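Local coordinates for probable tRNA pseudouridine synthase D (Methanosarcina mazei, PDB 1Z2Z), which probably converts the uridine at position 13 of transfer RNAs into pseudouridine, at residues 35-40 / 131-136; 29-34 / 88-93. One frame throughout, in Å; residues are numbered along the deposited sequence.

Interaction 1: residues 35-40 / 131-136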
# COMPACT_ATOMS: atom_id res chain seq x y z
N VAL A 35 -9.91 -12.69 5.16
CA VAL A 35 -9.30 -11.61 5.93
C VAL A 35 -10.12 -11.36 7.18
O VAL A 35 -11.24 -10.86 7.09
CB VAL A 35 -9.28 -10.31 5.13
CG1 VAL A 35 -8.60 -9.24 5.94
CG2 VAL A 35 -8.61 -10.53 3.81
N LYS A 36 -9.57 -11.69 8.34
CA LYS A 36 -10.27 -11.48 9.61
C LYS A 36 -9.57 -10.41 10.43
O LYS A 36 -8.42 -10.58 10.83
CB LYS A 36 -10.31 -12.78 10.42
CG LYS A 36 -10.92 -13.97 9.73
CD LYS A 36 -10.99 -15.16 10.68
CE LYS A 36 -11.66 -16.37 10.01
NZ LYS A 36 -11.93 -17.52 10.95
N GLU A 37 -10.27 -9.32 10.72
CA GLU A 37 -9.73 -8.19 11.47
C GLU A 37 -9.42 -8.48 12.94
O GLU A 37 -10.09 -9.28 13.59
CB GLU A 37 -10.71 -7.04 11.39
CG GLU A 37 -10.22 -5.76 12.01
CD GLU A 37 -11.34 -4.78 12.27
OE1 GLU A 37 -12.05 -4.95 13.29
OE2 GLU A 37 -11.52 -3.87 11.45
N ILE A 38 -8.38 -7.82 13.47
CA ILE A 38 -8.02 -7.99 14.88
C ILE A 38 -8.28 -6.63 15.52
O ILE A 38 -7.65 -5.65 15.16
CB ILE A 38 -6.55 -8.36 15.06
CG1 ILE A 38 -6.19 -9.48 14.08
CG2 ILE A 38 -6.29 -8.80 16.50
CD1 ILE A 38 -4.72 -9.82 14.07
N THR A 39 -9.20 -6.59 16.46
CA THR A 39 -9.58 -5.34 17.10
C THR A 39 -8.61 -4.83 18.17
O THR A 39 -7.86 -5.61 18.76
CB THR A 39 -10.97 -5.48 17.76
OG1 THR A 39 -11.60 -4.20 17.82
CG2 THR A 39 -10.84 -6.03 19.18
N ASN A 40 -8.61 -3.52 18.40
CA ASN A 40 -7.77 -2.97 19.46
C ASN A 40 -8.67 -2.29 20.48
O ASN A 40 -8.19 -1.77 21.47
CB ASN A 40 -6.71 -1.98 18.95
CG ASN A 40 -7.31 -0.72 18.36
OD1 ASN A 40 -8.28 -0.17 18.87
ND2 ASN A 40 -6.70 -0.25 17.28
N TRP A 131 -6.13 -3.26 15.33
CA TRP A 131 -4.72 -3.52 15.44
C TRP A 131 -4.24 -3.97 14.07
O TRP A 131 -3.67 -3.18 13.32
CB TRP A 131 -4.43 -4.61 16.46
CG TRP A 131 -2.98 -4.98 16.50
CD1 TRP A 131 -2.34 -5.89 15.69
CD2 TRP A 131 -1.96 -4.36 17.29
NE1 TRP A 131 -1.00 -5.86 15.93
CE2 TRP A 131 -0.73 -4.94 16.90
CE3 TRP A 131 -1.96 -3.37 18.28
CZ2 TRP A 131 0.49 -4.56 17.48
CZ3 TRP A 131 -0.74 -2.99 18.86
CH2 TRP A 131 0.47 -3.59 18.45
N GLY A 132 -4.50 -5.23 13.74
CA GLY A 132 -4.09 -5.74 12.45
C GLY A 132 -5.17 -6.52 11.72
O GLY A 132 -6.37 -6.36 11.98
N ASN A 133 -4.73 -7.37 10.80
CA ASN A 133 -5.61 -8.19 9.98
C ASN A 133 -5.02 -9.59 9.75
O ASN A 133 -3.92 -9.72 9.20
CB ASN A 133 -5.85 -7.50 8.62
CG ASN A 133 -6.95 -6.43 8.66
OD1 ASN A 133 -6.89 -5.45 7.93
ND2 ASN A 133 -7.96 -6.64 9.49
N ASP A 134 -5.73 -10.62 10.18
CA ASP A 134 -5.30 -12.01 9.97
C ASP A 134 -5.64 -12.36 8.54
O ASP A 134 -6.74 -12.06 8.07
CB ASP A 134 -6.05 -12.95 10.89
CG ASP A 134 -5.38 -13.10 12.21
OD1 ASP A 134 -6.02 -13.61 13.16
OD2 ASP A 134 -4.19 -12.72 12.29
N PHE A 135 -4.71 -13.01 7.86
CA PHE A 135 -4.92 -13.40 6.48
C PHE A 135 -4.86 -14.91 6.33
O PHE A 135 -4.24 -15.61 7.13
CB PHE A 135 -3.89 -12.77 5.54
CG PHE A 135 -4.06 -11.29 5.35
CD1 PHE A 135 -3.34 -10.38 6.12
CD2 PHE A 135 -4.94 -10.81 4.38
CE1 PHE A 135 -3.49 -9.00 5.95
CE2 PHE A 135 -5.09 -9.44 4.18
CZ PHE A 135 -4.36 -8.53 4.97
N ARG A 136 -5.52 -15.38 5.28
CA ARG A 136 -5.60 -16.80 4.93
C ARG A 136 -5.79 -16.78 3.42
O ARG A 136 -6.91 -16.91 2.94
CB ARG A 136 -6.83 -17.41 5.60
CG ARG A 136 -7.17 -18.81 5.13
CD ARG A 136 -6.61 -19.84 6.09
NE ARG A 136 -6.77 -21.20 5.58
CZ ARG A 136 -6.38 -22.29 6.25
NH1 ARG A 136 -6.56 -23.49 5.72
NH2 ARG A 136 -5.83 -22.17 7.45

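Interaction 2: residues 29-34 / 88-93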
# COMPACT_ATOMS: atom_id res chain seq x y z
N GLU A 29 -11.64 -18.32 -5.97
CA GLU A 29 -12.87 -18.58 -5.25
C GLU A 29 -12.96 -17.67 -4.04
O GLU A 29 -12.03 -17.59 -3.25
CB GLU A 29 -12.92 -20.05 -4.83
CG GLU A 29 -13.16 -20.93 -6.01
CD GLU A 29 -14.43 -20.52 -6.72
OE1 GLU A 29 -14.55 -20.75 -7.95
OE2 GLU A 29 -15.32 -19.97 -6.01
N ILE A 30 -14.09 -16.98 -3.90
CA ILE A 30 -14.29 -16.06 -2.79
C ILE A 30 -13.55 -16.55 -1.54
O ILE A 30 -12.72 -15.82 -1.01
CB ILE A 30 -15.80 -15.89 -2.49
CG1 ILE A 30 -16.58 -15.74 -3.80
CG2 ILE A 30 -16.02 -14.66 -1.64
CD1 ILE A 30 -16.22 -14.52 -4.63
N GLU A 31 -13.80 -17.77 -1.10
CA GLU A 31 -13.10 -18.24 0.09
C GLU A 31 -11.57 -18.36 -0.04
O GLU A 31 -10.89 -18.71 0.92
CB GLU A 31 -13.67 -19.59 0.57
CG GLU A 31 -15.06 -19.53 1.20
CD GLU A 31 -16.16 -19.16 0.20
OE1 GLU A 31 -15.95 -19.37 -1.02
OE2 GLU A 31 -17.24 -18.69 0.65
N ASP A 32 -11.01 -18.07 -1.22
CA ASP A 32 -9.56 -18.18 -1.39
C ASP A 32 -8.80 -16.99 -0.83
O ASP A 32 -7.57 -16.91 -0.92
CB ASP A 32 -9.19 -18.37 -2.87
CG ASP A 32 -9.33 -19.81 -3.33
OD1 ASP A 32 -9.06 -20.07 -4.52
OD2 ASP A 32 -9.69 -20.68 -2.50
N PHE A 33 -9.54 -16.06 -0.25
CA PHE A 33 -8.95 -14.87 0.33
C PHE A 33 -9.70 -14.49 1.60
O PHE A 33 -10.62 -13.68 1.56
CB PHE A 33 -9.00 -13.70 -0.65
CG PHE A 33 -7.87 -12.72 -0.48
CD1 PHE A 33 -6.72 -12.83 -1.24
CD2 PHE A 33 -7.95 -11.73 0.49
CE1 PHE A 33 -5.65 -11.97 -1.04
CE2 PHE A 33 -6.88 -10.86 0.69
CZ PHE A 33 -5.73 -10.98 -0.07
N ILE A 34 -9.30 -15.08 2.72
CA ILE A 34 -9.98 -14.78 3.96
C ILE A 34 -9.22 -13.76 4.78
O ILE A 34 -8.02 -13.91 5.04
CB ILE A 34 -10.20 -16.07 4.76
CG1 ILE A 34 -11.10 -17.00 3.92
CG2 ILE A 34 -10.79 -15.75 6.13
CD1 ILE A 34 -11.56 -18.26 4.60
N ARG A 88 -13.91 -8.81 -3.26
CA ARG A 88 -13.76 -10.20 -3.65
C ARG A 88 -13.06 -11.04 -2.59
O ARG A 88 -11.91 -11.43 -2.78
CB ARG A 88 -12.99 -10.34 -4.97
CG ARG A 88 -13.02 -11.78 -5.53
CD ARG A 88 -12.68 -11.87 -7.03
NE ARG A 88 -12.73 -13.24 -7.53
CZ ARG A 88 -13.85 -13.97 -7.66
NH1 ARG A 88 -15.02 -13.45 -7.33
NH2 ARG A 88 -13.79 -15.21 -8.12
N ALA A 89 -13.75 -11.33 -1.50
CA ALA A 89 -13.13 -12.13 -0.44
C ALA A 89 -14.10 -12.39 0.69
O ALA A 89 -15.18 -11.82 0.74
CB ALA A 89 -11.91 -11.40 0.10
N LEU A 90 -13.72 -13.27 1.61
CA LEU A 90 -14.57 -13.53 2.75
C LEU A 90 -13.91 -12.79 3.90
O LEU A 90 -12.86 -13.19 4.41
CB LEU A 90 -14.66 -15.03 3.05
CG LEU A 90 -15.34 -15.35 4.38
CD1 LEU A 90 -16.71 -14.74 4.43
CD2 LEU A 90 -15.38 -16.84 4.58
N THR A 91 -14.56 -11.71 4.32
CA THR A 91 -14.01 -10.86 5.36
C THR A 91 -14.90 -10.57 6.55
O THR A 91 -16.09 -10.30 6.40
CB THR A 91 -13.63 -9.52 4.77
OG1 THR A 91 -14.83 -8.75 4.59
CG2 THR A 91 -12.96 -9.71 3.42
N THR A 92 -14.28 -10.58 7.73
CA THR A 92 -14.90 -10.31 9.02
C THR A 92 -14.28 -9.03 9.60
O THR A 92 -13.07 -8.83 9.51
CB THR A 92 -14.61 -11.48 9.97
OG1 THR A 92 -15.07 -12.70 9.38
CG2 THR A 92 -15.27 -11.29 11.31
N GLN A 93 -15.09 -8.16 10.20
CA GLN A 93 -14.58 -6.92 10.79
C GLN A 93 -15.57 -6.32 11.76
O GLN A 93 -16.74 -6.70 11.78
CB GLN A 93 -14.31 -5.88 9.71
CG GLN A 93 -15.57 -5.29 9.13
CD GLN A 93 -15.29 -4.45 7.92
OE1 GLN A 93 -15.84 -4.69 6.84
NE2 GLN A 93 -14.42 -3.48 8.08

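Interaction 1: residues 35-40 / 131-136
K36 and D134 form an antiparallel hydrogen-bonded pair: K36 N donates to D134 O (2.9 Å) and D134 N to K36 O (2.8 Å). I38 N then bonds G132 O, which it approaches from above the carbonyl plane. W131 N meets I38 O at 2.8 Å and lies in that carbonyl's plane.

The apolar contact is at V35 and F135, a non-hydrogen-bonded pair whose side chains run side by side. V35 CG2 meets the ring at F135 CE2 (3.7 Å), and the ring also meets that of F414. I38 CD1 reaches D134 CG at 3.8 Å, the two side chains crossing at about a right angle.

Polar side chains gather at E37 and N133. N133 brings its ND2 obliquely against the aliphatic part of E37, 3.4 Å from E37 CB, with amide and carboxylate planes 14° apart. E37 CG is anti to the backbone N (chi1 -174°), and the extended chain carries the carboxylate to K85, a salt-bridge partner, and to K94 N.

Two residues, W131 and G132, therefore face the single I38, which defines a classic beta bulge in the antiparallel pairing of strands 33-39 and 130-142.

Interaction 2: residues 29-34 / 88-93
I30 packs against R88 and A89 with two separate branches. Its CG2, anti to the backbone N, lies over the A89 backbone, 3.8 Å from A89 C, while the CG1 arm swings beside the backbone N (chi1 -43°) and carries CD1 to the R88 guanidinium, 3.9 Å from R88 CZ. The I30 and R88 side chains cross at about a right angle. Replacing I30 with an alanine would probably open a gap over the A89 backbone and leave the R88 guanidinium without its apolar neighbour, though its bond to R27 O would remain.

Further apolar contacts follow the chain into the strand. F33 CB sits 3.8 Å from A89 CB, and I34 and L90 run side by side in the same direction, with I34 CD1 4.1 Å from L90 CD2.

The backbone evidence is that of parallel pairing: I34 bridges L90 with CA atoms 4.9 Å apart, and strand 33-39 thereby joins strand 90-98 in the mixed sheet of this pseudouridine synthase. L90 N donates to F33 O at 3.1 Å. On the next residue, I34 CA makes a CA-H...O contact with L90 O (3.3 Å).

Ahead of the strand, a short 3-10 segment at E31 and D32 turns the chain, and F33 N returns to I30 O at 3.3 Å. Charged groups here find partners elsewhere: E31 forms a salt bridge with R57, D32 another with R140, and R88 NE donates to R27 O, while R27 itself makes a cation-pi contact with F33.

In the fold
Strand 33-39 is common to interactions 1 and 2, whose centres lie about 12 Å apart: it pairs antiparallel with strand 130-142 and parallel with strand 90-98. The backbone links the two contacts directly. V35 N probably bonds L90 O (3.1 Å), so the parallel ladder of interaction 2 runs into the start of segment 35-40, and I34 N probably bonds R136 O (3.0 Å), which extends the antiparallel ladder of interaction 1 back into 29-34. Both contacts border the predicted nucleophile D86: measured side chain to side chain, it lies about 5 Å from V35 and about 4 Å from F33. The shared strand thus probably forms part of the active-site wall.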